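PDB 4ACY: endo-alpha-mannosidase from Bacteroides thetaiotaomicron, which hydrolyses alpha-mannosidic linkages within glycan chains as a GH99 endo-acting glycosidase, consistent with a role in processing mannose-containing N-glycans. Local coordinates for residues P92-Y97 with P102-K107; I109-K114 with T325-W330; G226-E231 with K264-W269; A250-T255 with D308-A313. One frame throughout, in Å; residues are numbered along the deposited sequence.

How the contacts relate
All four contacts belong to one TIM barrel, and each pairs a helix with a loop or strand end, in contacts 2, 3 and 4 at or beyond a barrel strand's C-terminal end. Contacts 1 and 2 share helix 102-115; their centres lie about 11 Å apart, and Tyr97 OH reaches Asn328 ND2 at 3.0 Å, a probable hydrogen bond. Contact 4 touches contact 2, with Ala250 CB 3.5 Å from Thr325 O, and contact 3, with Thr255 CB 3.4 Å from Leu229 O. Contacts 1 and 3 are on opposite sides of the chain's centre, about 35 Å between centres. TIM-barrel enzymes carry their active sites at these ends, so residues 325-330 probably lie near the catalytic pocket.

Contact 1. Residues P92-Y97 with P102-K107; sequences PELGTY and PEIIRK
Ile104 meets both Tyr97 and Leu94: both of its branches touch Tyr97, and the longer one also reaches Leu94. The CG2 methyl lies 3.6 Å from Tyr97 CD1, approaching that ring obliquely. With CG1 anti to the carbonyl carbon (chi1 -62°), the longer branch places Ile104 CD1 3.7 Å from Tyr97 CB. The distance from Ile104 CD1 to Leu94 CD1 is 4.2 Å. These two side chains run antiparallel alongside each other, while the second Leu94 methyl, CD2, rests 3.9 Å from Lys107 CD, part of a stretched-out lysine chain. All the touching atoms are carbons, and no hydrogen bond crosses between the segments. Replacing Ile104 by an alanine removes both branches and would probably open a gap between the loop and the helix, leaving the flank of Tyr97 and the tip of Leu94 without their mate.

The loop side is shaped by its backbone. A type I turn from Pro92 to Gly95, closed by Gly95 N to Pro92 O at 3.0 Å, presents Leu94, and an inverse gamma turn centred on Thr96 leads into Tyr97. The phenol is fixed at its far end by a hydrogen bond to Glu337 and flanked edge-to-face by His108 and Trp62. Helix 102-115 thus receives the loop following strand 77-79 on one flank, with Leu94 also touching His108 and Met111, while Ile105 packs on Leu138 of helix 133-145.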
loop_
_atom_site.group_PDB
_atom_site.type_symbol
_atom_site.label_atom_id
_atom_site.label_comp_id
_atom_site.label_asym_id
_atom_site.label_seq_id
_atom_site.Cartn_x
_atom_site.Cartn_y
_atom_site.Cartn_z
ATOM N N PRO A 92 2.128 0.013 17.795
ATOM C CA PRO A 92 0.903 0.777 17.497
ATOM C C PRO A 92 0.198 1.378 18.723
ATOM O O PRO A 92 0.096 0.729 19.775
ATOM C CB PRO A 92 -0.026 -0.271 16.889
ATOM C CG PRO A 92 0.890 -1.346 16.332
ATOM C CD PRO A 92 1.990 -1.402 17.399
ATOM N N GLU A 93 -0.324 2.585 18.548
ATOM C CA GLU A 93 -1.230 3.165 19.531
ATOM C C GLU A 93 -2.376 2.196 19.851
ATOM O O GLU A 93 -2.778 2.046 21.019
ATOM C CB GLU A 93 -1.783 4.494 19.026
ATOM C CG GLU A 93 -2.687 5.145 20.076
ATOM C CD GLU A 93 -3.434 6.362 19.587
ATOM O OE1 GLU A 93 -3.534 6.594 18.374
ATOM O OE2 GLU A 93 -3.942 7.098 20.454
ATOM N N LEU A 94 -2.884 1.518 18.821
ATOM C CA LEU A 94 -4.019 0.601 18.988
ATOM C C LEU A 94 -3.625 -0.816 19.437
ATOM O O LEU A 94 -4.464 -1.720 19.516
ATOM C CB LEU A 94 -4.887 0.589 17.719
ATOM C CG LEU A 94 -5.508 1.937 17.354
ATOM C CD1 LEU A 94 -6.313 1.798 16.079
ATOM C CD2 LEU A 94 -6.422 2.458 18.464
ATOM N N GLY A 95 -2.346 -0.995 19.746
ATOM C CA GLY A 95 -1.827 -2.260 20.248
ATOM C C GLY A 95 -1.802 -3.341 19.193
ATOM O O GLY A 95 -1.729 -3.042 17.991
ATOM N N THR A 96 -1.876 -4.588 19.644
ATOM C CA THR A 96 -1.918 -5.750 18.747
ATOM C C THR A 96 -3.336 -5.950 18.282
ATOM O O THR A 96 -4.034 -6.873 18.705
ATOM C CB THR A 96 -1.359 -7.038 19.404
ATOM O OG1 THR A 96 -1.984 -7.255 20.693
ATOM C CG2 THR A 96 0.134 -6.913 19.567
ATOM N N TYR A 97 -3.772 -5.050 17.407
ATOM C CA TYR A 97 -5.161 -5.018 17.012
ATOM C C TYR A 97 -5.551 -6.065 15.992
ATOM O O TYR A 97 -4.698 -6.637 15.310
ATOM C CB TYR A 97 -5.542 -3.648 16.493
ATOM C CG TYR A 97 -4.787 -3.134 15.273
ATOM C CD1 TYR A 97 -5.123 -3.571 13.979
ATOM C CD2 TYR A 97 -3.815 -2.143 15.401
ATOM C CE1 TYR A 97 -4.476 -3.056 12.859
ATOM C CE2 TYR A 97 -3.178 -1.611 14.284
ATOM C CZ TYR A 97 -3.516 -2.074 13.018
ATOM O OH TYR A 97 -2.877 -1.534 11.920
ATOM N N PRO A 102 -14.486 -4.289 14.266
ATOM C CA PRO A 102 -15.172 -3.115 13.717
ATOM C C PRO A 102 -14.741 -1.804 14.369
ATOM O O PRO A 102 -14.710 -0.768 13.695
ATOM C CB PRO A 102 -16.651 -3.408 13.994
ATOM C CG PRO A 102 -16.727 -4.897 14.071
ATOM C CD PRO A 102 -15.443 -5.292 14.769
ATOM N N GLU A 103 -14.393 -1.838 15.654
ATOM C CA GLU A 103 -13.916 -0.626 16.331
ATOM C C GLU A 103 -12.579 -0.127 15.793
ATOM O O GLU A 103 -12.365 1.074 15.648
ATOM C CB GLU A 103 -13.859 -0.810 17.852
ATOM C CG GLU A 103 -15.196 -0.519 18.518
ATOM C CD GLU A 103 -15.746 0.852 18.126
ATOM O OE1 GLU A 103 -15.209 1.878 18.613
ATOM O OE2 GLU A 103 -16.687 0.902 17.298
ATOM N N ILE A 104 -11.688 -1.066 15.500
ATOM C CA ILE A 104 -10.406 -0.738 14.871
ATOM C C ILE A 104 -10.631 -0.146 13.467
ATOM O O ILE A 104 -10.053 0.889 13.093
ATOM C CB ILE A 104 -9.513 -1.997 14.770
ATOM C CG1 ILE A 104 -9.174 -2.560 16.165
ATOM C CG2 ILE A 104 -8.252 -1.701 13.952
ATOM C CD1 ILE A 104 -8.491 -1.583 17.134
ATOM N N ILE A 105 -11.488 -0.803 12.704
ATOM C CA ILE A 105 -11.797 -0.362 11.340
ATOM C C ILE A 105 -12.391 1.033 11.380
ATOM O O ILE A 105 -11.957 1.900 10.646
ATOM C CB ILE A 105 -12.721 -1.358 10.587
ATOM C CG1 ILE A 105 -12.035 -2.720 10.380
ATOM C CG2 ILE A 105 -13.199 -0.774 9.260
ATOM C CD1 ILE A 105 -10.587 -2.648 9.972
ATOM N N ARG A 106 -13.354 1.263 12.278
ATOM C CA ARG A 106 -13.886 2.618 12.465
ATOM C C ARG A 106 -12.782 3.632 12.773
ATOM O O ARG A 106 -12.728 4.707 12.173
ATOM C CB ARG A 106 -14.979 2.660 13.550
ATOM C CG ARG A 106 -15.567 4.048 13.726
ATOM C CD ARG A 106 -16.506 4.157 14.930
ATOM N NE ARG A 106 -15.802 4.092 16.220
ATOM C CZ ARG A 106 -15.063 5.074 16.751
ATOM N NH1 ARG A 106 -14.895 6.230 16.122
ATOM N NH2 ARG A 106 -14.480 4.894 17.928
ATOM N N LYS A 107 -11.891 3.279 13.697
ATOM C CA LYS A 107 -10.797 4.168 14.053
ATOM C C LYS A 107 -9.825 4.426 12.890
ATOM O O LYS A 107 -9.369 5.560 12.694
ATOM C CB LYS A 107 -10.060 3.624 15.274
ATOM C CG LYS A 107 -10.747 3.996 16.573
ATOM C CD LYS A 107 -10.136 3.261 17.749
ATOM C CE LYS A 107 -10.804 3.731 19.050
ATOM N NZ LYS A 107 -10.628 2.714 20.114
#

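Contact 2. Residues I109-K114 with T325-W330; sequences IRMHIK and TSFNEW
Phe327 is touched by two consecutive residues of helix 102-115: His112 lies over one face of its ring and Met111 sits at the rim. The His112 and Phe327 rings have centroids 4.3 Å apart and planes inclined at 36°, an oblique pairing. Met111, built as selenomethionine in this derivative, makes a Met-aromatic contact: SE is 3.8 Å from Phe327 CZ, and the line from the ring centroid to SE lies 81° off the normal, at the ring edge. Its chain, stretched out past CG, is nearly perpendicular to the phenylalanine side chain, while Met111 CB keeps 4.0 Å from Phe327 CE1.

Phe327 CG stands anti to the backbone N (chi1 -179°), which carries the ring out from the loop to the helix. His108 adds an edge-to-face partner. A leucine here has no ring, and His112 would probably be left without the flat surface it lies over and the selenium without its aromatic edge.

The loop is kept in shape by an ST motif, Ser326 OG accepting from Glu329 N at 2.9 Å, and by backbone bonds from Phe327 to Phe45 and Glu337. This is TIM-barrel closure, the loop after the eighth strand meeting the helix that follows the first.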
loop_
_atom_site.group_PDB
_atom_site.type_symbol
_atom_site.label_atom_id
_atom_site.label_comp_id
_atom_site.label_asym_id
_atom_site.label_seq_id
_atom_site.Cartn_x
_atom_site.Cartn_y
_atom_site.Cartn_z
ATOM N N ILE A 109 -10.508 4.375 9.675
ATOM C CA ILE A 109 -11.200 5.261 8.742
ATOM C C ILE A 109 -11.139 6.704 9.266
ATOM O O ILE A 109 -10.819 7.629 8.521
ATOM C CB ILE A 109 -12.672 4.791 8.500
ATOM C CG1 ILE A 109 -12.695 3.472 7.710
ATOM C CG2 ILE A 109 -13.494 5.894 7.814
ATOM C CD1 ILE A 109 -12.035 3.543 6.311
ATOM N N ARG A 110 -11.404 6.892 10.560
ATOM C CA ARG A 110 -11.286 8.223 11.160
ATOM C C ARG A 110 -9.872 8.801 10.996
ATOM O O ARG A 110 -9.702 10.023 10.794
ATOM C CB ARG A 110 -11.700 8.191 12.637
HETATM N N MSE A 111 -8.859 7.926 11.058
HETATM C CA MSE A 111 -7.474 8.369 10.887
HETATM C C MSE A 111 -7.213 8.831 9.461
HETATM O O MSE A 111 -6.450 9.769 9.236
HETATM C CB MSE A 111 -6.498 7.268 11.290
HETATM C CG MSE A 111 -6.494 7.007 12.794
HETATM SE SE MSE A 111 -5.527 5.387 13.221
HETATM C CE MSE A 111 -5.481 5.585 15.155
ATOM N N HIS A 112 -7.844 8.171 8.491
ATOM C CA HIS A 112 -7.747 8.625 7.114
ATOM C C HIS A 112 -8.417 9.988 6.940
ATOM O O HIS A 112 -7.883 10.854 6.262
ATOM C CB HIS A 112 -8.312 7.581 6.161
ATOM C CG HIS A 112 -7.428 6.382 6.022
ATOM N ND1 HIS A 112 -6.584 6.196 4.945
ATOM C CD2 HIS A 112 -7.209 5.339 6.854
ATOM C CE1 HIS A 112 -5.919 5.063 5.101
ATOM N NE2 HIS A 112 -6.274 4.526 6.254
ATOM N N ILE A 113 -9.574 10.179 7.581
ATOM C CA ILE A 113 -10.226 11.499 7.571
ATOM C C ILE A 113 -9.284 12.576 8.151
ATOM O O ILE A 113 -9.115 13.649 7.561
ATOM C CB ILE A 113 -11.616 11.456 8.278
ATOM C CG1 ILE A 113 -12.573 10.497 7.549
ATOM C CG2 ILE A 113 -12.221 12.853 8.408
ATOM C CD1 ILE A 113 -12.653 10.667 6.007
ATOM N N LYS A 114 -8.629 12.271 9.268
ATOM C CA LYS A 114 -7.619 13.182 9.824
ATOM C C LYS A 114 -6.499 13.506 8.819
ATOM O O LYS A 114 -6.077 14.656 8.714
ATOM C CB LYS A 114 -7.044 12.624 11.134
ATOM C CG LYS A 114 -5.973 13.527 11.770
ATOM C CD LYS A 114 -5.366 12.940 13.055
ATOM C CE LYS A 114 -6.354 12.926 14.213
ATOM N NZ LYS A 114 -5.747 12.287 15.416
ATOM N N THR A 325 2.911 4.719 1.026
ATOM C CA THR A 325 3.430 3.479 1.575
ATOM C C THR A 325 3.975 3.824 2.966
ATOM O O THR A 325 5.099 4.302 3.065
ATOM C CB THR A 325 4.559 2.922 0.680
ATOM O OG1 THR A 325 4.037 2.671 -0.639
ATOM C CG2 THR A 325 5.116 1.604 1.285
ATOM N N SER A 326 3.203 3.618 4.039
ATOM C CA SER A 326 1.921 2.916 4.036
ATOM C C SER A 326 1.016 3.504 5.106
ATOM O O SER A 326 1.482 4.239 5.967
ATOM C CB SER A 326 2.157 1.440 4.389
ATOM O OG SER A 326 2.800 1.326 5.655
ATOM N N PHE A 327 -0.272 3.163 5.087
ATOM C CA PHE A 327 -1.026 3.377 6.306
ATOM C C PHE A 327 -0.461 2.503 7.441
ATOM O O PHE A 327 -0.163 2.996 8.524
ATOM C CB PHE A 327 -2.520 3.106 6.140
ATOM C CG PHE A 327 -3.295 3.364 7.414
ATOM C CD1 PHE A 327 -3.418 4.663 7.899
ATOM C CD2 PHE A 327 -3.826 2.315 8.156
ATOM C CE1 PHE A 327 -4.077 4.922 9.089
ATOM C CE2 PHE A 327 -4.494 2.568 9.344
ATOM C CZ PHE A 327 -4.627 3.876 9.802
ATOM N N ASN A 328 -0.319 1.201 7.209
ATOM C CA ASN A 328 -0.063 0.311 8.336
ATOM C C ASN A 328 0.685 -0.966 7.987
ATOM O O ASN A 328 0.288 -2.061 8.408
ATOM C CB ASN A 328 -1.365 -0.026 9.093
ATOM C CG ASN A 328 -2.369 -0.806 8.246
ATOM O OD1 ASN A 328 -2.339 -0.759 7.008
ATOM N ND2 ASN A 328 -3.278 -1.527 8.922
ATOM N N GLU A 329 1.770 -0.815 7.234
ATOM C CA GLU A 329 2.689 -1.941 7.034
ATOM C C GLU A 329 3.706 -1.845 8.167
ATOM O O GLU A 329 4.819 -1.326 7.996
ATOM C CB GLU A 329 3.366 -1.856 5.661
ATOM C CG GLU A 329 3.511 -3.220 4.923
ATOM C CD GLU A 329 4.350 -4.269 5.668
ATOM O OE1 GLU A 329 4.611 -4.112 6.875
ATOM O OE2 GLU A 329 4.736 -5.290 5.028
ATOM N N TRP A 330 3.282 -2.314 9.340
ATOM C CA TRP A 330 4.067 -2.206 10.559
ATOM C C TRP A 330 5.380 -2.962 10.454
ATOM O O TRP A 330 6.402 -2.500 10.985
ATOM C CB TRP A 330 3.243 -2.659 11.783
ATOM C CG TRP A 330 2.214 -1.630 12.160
ATOM C CD1 TRP A 330 0.924 -1.564 11.724
ATOM C CD2 TRP A 330 2.409 -0.483 13.014
ATOM N NE1 TRP A 330 0.293 -0.469 12.267
ATOM C CE2 TRP A 330 1.185 0.220 13.049
ATOM C CE3 TRP A 330 3.501 0.017 13.747
ATOM C CZ2 TRP A 330 1.009 1.393 13.806
ATOM C CZ3 TRP A 330 3.324 1.183 14.496
ATOM C CH2 TRP A 330 2.084 1.855 14.511
#

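Contact 3. Residues G226-E231 with K264-W269; sequences GLTLKE and KSMQQW
Glu231, whose arm lies against Met266, is held at its backbone by a hydrogen bond between its N and Asn256 OD1. From there the side chain leaves with CG anti to the backbone N (chi1 180°) and stays extended, a shape that carries the carboxylate across to the helix. The approach of this carboxylate to the Ser265 hydroxyl is implausibly short in the model, so the local placement of those two groups is doubtful and no bond type can be assigned. The 3.9 Å separation of Glu231 CD from Met266 CG shares that doubt.

The apolar half of the contact is clearer. The methyl ends of Thr228 and Met266 meet tip to tip, Thr228 CG2 stopping 3.9 Å from Met266 CE. A bend at the last torsion of the selenomethionine (chi3 68°) sets the direction of that methyl.

Helix 263-272 is the crossover of a beta-alpha-beta unit, joining the parallel, adjacent barrel strands 244-246 and 276-281. Met266 accordingly packs on a residue from each, Phe245 and Phe277, and also extends to the chain leaving the preceding strand, 223-227.

Thr228 is set just past the end of that strand and is tied by backbone hydrogen bonding to Tyr246; its side chain shares Phe245 with Met266. Within the helix, Ser265 O accepts from Trp269 N at 3.0 Å, and the Trp269 indole stacks on the ring of His273.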
loop_
_atom_site.group_PDB
_atom_site.type_symbol
_atom_site.label_atom_id
_atom_site.label_comp_id
_atom_site.label_asym_id
_atom_site.label_seq_id
_atom_site.Cartn_x
_atom_site.Cartn_y
_atom_site.Cartn_z
ATOM N N GLY A 226 0.687 -1.388 -12.753
ATOM C CA GLY A 226 1.783 -2.325 -12.451
ATOM C C GLY A 226 2.933 -1.714 -11.673
ATOM O O GLY A 226 3.167 -0.505 -11.715
ATOM N N LEU A 227 3.627 -2.551 -10.910
ATOM C CA LEU A 227 4.802 -2.117 -10.169
ATOM C C LEU A 227 5.979 -2.069 -11.133
ATOM O O LEU A 227 6.300 -3.070 -11.791
ATOM C CB LEU A 227 5.099 -3.070 -9.005
ATOM C CG LEU A 227 6.278 -2.701 -8.099
ATOM C CD1 LEU A 227 6.038 -1.359 -7.460
ATOM C CD2 LEU A 227 6.448 -3.780 -7.026
ATOM N N THR A 228 6.593 -0.895 -11.232
ATOM C CA THR A 228 7.787 -0.736 -12.043
ATOM C C THR A 228 8.986 -0.664 -11.109
ATOM O O THR A 228 8.900 -0.071 -10.047
ATOM C CB THR A 228 7.719 0.501 -12.989
ATOM O OG1 THR A 228 8.857 0.495 -13.884
ATOM C CG2 THR A 228 7.687 1.795 -12.208
ATOM N N LEU A 229 10.088 -1.289 -11.523
ATOM C CA LEU A 229 11.351 -1.253 -10.770
ATOM C C LEU A 229 12.325 -0.192 -11.271
ATOM O O LEU A 229 13.168 0.288 -10.524
ATOM C CB LEU A 229 12.040 -2.612 -10.851
ATOM C CG LEU A 229 11.282 -3.790 -10.263
ATOM C CD1 LEU A 229 12.095 -5.042 -10.607
ATOM C CD2 LEU A 229 11.095 -3.600 -8.766
ATOM N N LYS A 230 12.219 0.161 -12.547
ATOM C CA LYS A 230 13.164 1.097 -13.125
ATOM C C LYS A 230 12.590 1.801 -14.345
ATOM O O LYS A 230 11.806 1.228 -15.106
ATOM C CB LYS A 230 14.481 0.392 -13.487
ATOM C CG LYS A 230 14.372 -0.740 -14.514
ATOM C CD LYS A 230 15.664 -1.579 -14.562
ATOM C CE LYS A 230 15.677 -2.644 -13.488
ATOM N NZ LYS A 230 17.067 -3.127 -13.223
ATOM N N GLU A 231 12.996 3.053 -14.501
ATOM C CA GLU A 231 12.609 3.888 -15.628
ATOM C C GLU A 231 12.828 3.207 -16.989
ATOM O O GLU A 231 12.018 3.377 -17.909
ATOM C CB GLU A 231 13.378 5.213 -15.524
ATOM C CG GLU A 231 13.110 6.208 -16.619
ATOM C CD GLU A 231 13.297 7.628 -16.158
ATOM O OE1 GLU A 231 14.116 7.883 -15.238
ATOM O OE2 GLU A 231 12.617 8.496 -16.730
ATOM N N LYS A 264 10.195 13.145 -11.928
ATOM C CA LYS A 264 9.846 14.069 -13.024
ATOM C C LYS A 264 9.944 13.408 -14.408
ATOM O O LYS A 264 9.026 13.514 -15.232
ATOM C CB LYS A 264 10.686 15.349 -12.960
ATOM C CG LYS A 264 10.256 16.282 -11.854
ATOM C CD LYS A 264 11.001 17.616 -11.931
ATOM C CE LYS A 264 10.517 18.562 -10.844
ATOM N NZ LYS A 264 11.142 19.911 -10.954
ATOM N N SER A 265 11.046 12.707 -14.646
ATOM C CA SER A 265 11.260 11.990 -15.911
ATOM C C SER A 265 10.225 10.869 -16.137
ATOM O O SER A 265 9.749 10.659 -17.248
ATOM C CB SER A 265 12.704 11.477 -15.970
ATOM O OG SER A 265 12.920 10.634 -17.088
HETATM N N MSE A 266 9.864 10.155 -15.077
HETATM C CA MSE A 266 8.881 9.086 -15.205
HETATM C C MSE A 266 7.496 9.643 -15.526
HETATM O O MSE A 266 6.759 9.071 -16.345
HETATM C CB MSE A 266 8.880 8.204 -13.955
HETATM C CG MSE A 266 10.128 7.340 -13.877
HETATM SE SE MSE A 266 10.491 6.642 -12.096
HETATM C CE MSE A 266 8.984 5.434 -11.976
ATOM N N GLN A 267 7.159 10.768 -14.902
ATOM C CA GLN A 267 5.906 11.471 -15.201
ATOM C C GLN A 267 5.882 11.917 -16.657
ATOM O O GLN A 267 4.852 11.820 -17.326
ATOM C CB GLN A 267 5.727 12.688 -14.283
ATOM C CG GLN A 267 4.572 13.654 -14.676
ATOM C CD GLN A 267 3.179 13.011 -14.643
ATOM O OE1 GLN A 267 2.996 11.885 -14.180
ATOM N NE2 GLN A 267 2.187 13.738 -15.157
ATOM N N GLN A 268 7.019 12.417 -17.133
ATOM C CA GLN A 268 7.149 12.826 -18.534
ATOM C C GLN A 268 6.890 11.647 -19.472
ATOM O O GLN A 268 6.188 11.801 -20.467
ATOM C CB GLN A 268 8.532 13.437 -18.813
ATOM C CG GLN A 268 8.747 14.865 -18.306
ATOM C CD GLN A 268 10.209 15.331 -18.450
ATOM O OE1 GLN A 268 10.907 14.971 -19.414
ATOM N NE2 GLN A 268 10.673 16.136 -17.493
ATOM N N TRP A 269 7.445 10.477 -19.144
ATOM C CA TRP A 269 7.215 9.251 -19.912
ATOM C C TRP A 269 5.736 8.865 -19.888
ATOM O O TRP A 269 5.158 8.506 -20.921
ATOM C CB TRP A 269 8.063 8.087 -19.368
ATOM C CG TRP A 269 8.007 6.863 -20.252
ATOM C CD1 TRP A 269 8.870 6.545 -21.267
ATOM C CD2 TRP A 269 7.031 5.810 -20.219
ATOM N NE1 TRP A 269 8.499 5.367 -21.858
ATOM C CE2 TRP A 269 7.370 4.893 -21.243
ATOM C CE3 TRP A 269 5.898 5.557 -19.433
ATOM C CZ2 TRP A 269 6.628 3.734 -21.493
ATOM C CZ3 TRP A 269 5.159 4.405 -19.684
ATOM C CH2 TRP A 269 5.527 3.509 -20.704
#

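Contact 4. Residues A250-T255 with D308-A313; sequences AATGFT and DDMYKA
In this TIM barrel the loop after the sixth strand, 244-246, is met by the helix between strands seven and eight, and the joint is made by Met310 with Ala250 and Thr252. Met310, a selenomethionine, has CG anti to the backbone N (chi1 -162°) and remains extended to its methyl, so that it spans the distance from helix 305-316 to the loop. Its CE lies 3.9 Å from Thr252 CG2, with SE at 4.0 Å from the same methyl; the two side chains lie side by side, heading opposite ways. No hydrogen bond links the segments.

The loop is fixed by polar groups close by. Tyr306 OH, one turn earlier on the helix, hydrogen-bonds both Ala250 O and Thr252 N, and Arg299 binds Thr252 O. Thr252 is the second residue of a type II turn from Ala251 to Phe254, closed by Phe254 N to Ala251 O at 3.1 Å; Gly253 takes the positive phi (83°) of its third position. Met310 also packs on Val281 of strand 276-281. The Ala250 carbonyl meets the end of the Met310 side chain, Ala250 O being 3.4 Å from Met310 SE and 3.6 Å from Met310 CE.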
loop_
_atom_site.group_PDB
_atom_site.type_symbol
_atom_site.label_atom_id
_atom_site.label_comp_id
_atom_site.label_asym_id
_atom_site.label_seq_id
_atom_site.Cartn_x
_atom_site.Cartn_y
_atom_site.Cartn_z
ATOM N N ALA A 250 8.989 2.427 0.019
ATOM C CA ALA A 250 9.065 3.701 0.735
ATOM C C ALA A 250 10.500 4.150 0.945
ATOM O O ALA A 250 10.735 5.307 1.296
ATOM C CB ALA A 250 8.377 3.598 2.062
ATOM N N ALA A 251 11.448 3.223 0.782
ATOM C CA ALA A 251 12.861 3.539 1.030
ATOM C C ALA A 251 13.492 4.110 -0.235
ATOM O O ALA A 251 13.576 3.424 -1.264
ATOM C CB ALA A 251 13.606 2.323 1.491
ATOM N N THR A 252 13.908 5.377 -0.157
ATOM C CA THR A 252 14.479 6.062 -1.314
ATOM C C THR A 252 15.677 5.265 -1.822
ATOM O O THR A 252 16.537 4.858 -1.035
ATOM C CB THR A 252 14.896 7.514 -0.994
ATOM O OG1 THR A 252 15.697 7.524 0.189
ATOM C CG2 THR A 252 13.678 8.379 -0.769
ATOM N N GLY A 253 15.688 5.004 -3.128
ATOM C CA GLY A 253 16.811 4.334 -3.784
ATOM C C GLY A 253 16.805 2.825 -3.691
ATOM O O GLY A 253 17.670 2.177 -4.271
ATOM N N PHE A 254 15.837 2.245 -2.977
ATOM C CA PHE A 254 15.759 0.791 -2.933
ATOM C C PHE A 254 15.664 0.208 -4.345
ATOM O O PHE A 254 16.242 -0.848 -4.624
ATOM C CB PHE A 254 14.597 0.304 -2.075
ATOM C CG PHE A 254 14.512 -1.187 -1.999
ATOM C CD1 PHE A 254 15.558 -1.928 -1.433
ATOM C CD2 PHE A 254 13.419 -1.855 -2.537
ATOM C CE1 PHE A 254 15.493 -3.341 -1.389
ATOM C CE2 PHE A 254 13.333 -3.248 -2.491
ATOM C CZ PHE A 254 14.379 -3.994 -1.914
ATOM N N THR A 255 14.905 0.881 -5.208
ATOM C CA THR A 255 14.904 0.604 -6.631
ATOM C C THR A 255 15.107 1.925 -7.381
ATOM O O THR A 255 14.971 3.006 -6.809
ATOM C CB THR A 255 13.588 -0.032 -7.119
ATOM O OG1 THR A 255 12.514 0.884 -6.916
ATOM C CG2 THR A 255 13.301 -1.367 -6.423
ATOM N N ASP A 308 8.548 14.699 4.443
ATOM C CA ASP A 308 8.458 15.988 3.739
ATOM C C ASP A 308 9.191 15.982 2.414
ATOM O O ASP A 308 8.648 16.413 1.401
ATOM C CB ASP A 308 9.027 17.128 4.586
ATOM C CG ASP A 308 8.162 17.493 5.763
ATOM O OD1 ASP A 308 7.031 16.962 5.924
ATOM O OD2 ASP A 308 8.648 18.322 6.569
ATOM N N ASP A 309 10.444 15.535 2.419
ATOM C CA ASP A 309 11.247 15.529 1.195
ATOM C C ASP A 309 10.632 14.639 0.107
ATOM O O ASP A 309 10.568 15.012 -1.078
ATOM C CB ASP A 309 12.684 15.068 1.496
ATOM C CG ASP A 309 13.511 16.111 2.264
ATOM O OD1 ASP A 309 13.140 17.302 2.315
ATOM O OD2 ASP A 309 14.573 15.744 2.806
HETATM N N MSE A 310 10.174 13.460 0.518
HETATM C CA MSE A 310 9.644 12.492 -0.436
HETATM C C MSE A 310 8.291 12.952 -0.993
HETATM O O MSE A 310 8.039 12.841 -2.198
HETATM C CB MSE A 310 9.528 11.100 0.197
HETATM C CG MSE A 310 9.403 9.986 -0.831
HETATM SE SE MSE A 310 9.749 8.270 -0.008
HETATM C CE MSE A 310 10.009 7.204 -1.616
ATOM N N TYR A 311 7.432 13.465 -0.115
ATOM C CA TYR A 311 6.106 13.911 -0.547
ATOM C C TYR A 311 6.238 15.115 -1.482
ATOM O O TYR A 311 5.574 15.175 -2.515
ATOM C CB TYR A 311 5.213 14.224 0.658
ATOM C CG TYR A 311 3.765 13.785 0.518
ATOM C CD1 TYR A 311 2.996 14.175 -0.584
ATOM C CD2 TYR A 311 3.154 13.006 1.508
ATOM C CE1 TYR A 311 1.651 13.793 -0.702
ATOM C CE2 TYR A 311 1.806 12.611 1.400
ATOM C CZ TYR A 311 1.072 13.008 0.281
ATOM O OH TYR A 311 -0.250 12.648 0.125
ATOM N N LYS A 312 7.127 16.047 -1.135
ATOM C CA LYS A 312 7.383 17.204 -1.994
ATOM C C LYS A 312 7.843 16.770 -3.384
ATOM O O LYS A 312 7.365 17.301 -4.388
ATOM C CB LYS A 312 8.394 18.167 -1.353
ATOM C CG LYS A 312 8.683 19.446 -2.181
ATOM C CD LYS A 312 7.408 20.260 -2.465
ATOM C CE LYS A 312 7.725 21.729 -2.753
ATOM N NZ LYS A 312 6.516 22.428 -3.293
ATOM N N ALA A 313 8.748 15.796 -3.445
ATOM C CA ALA A 313 9.199 15.240 -4.733
ATOM C C ALA A 313 8.037 14.647 -5.549
ATOM O O ALA A 313 7.972 14.824 -6.765
ATOM C CB ALA A 313 10.281 14.196 -4.519
#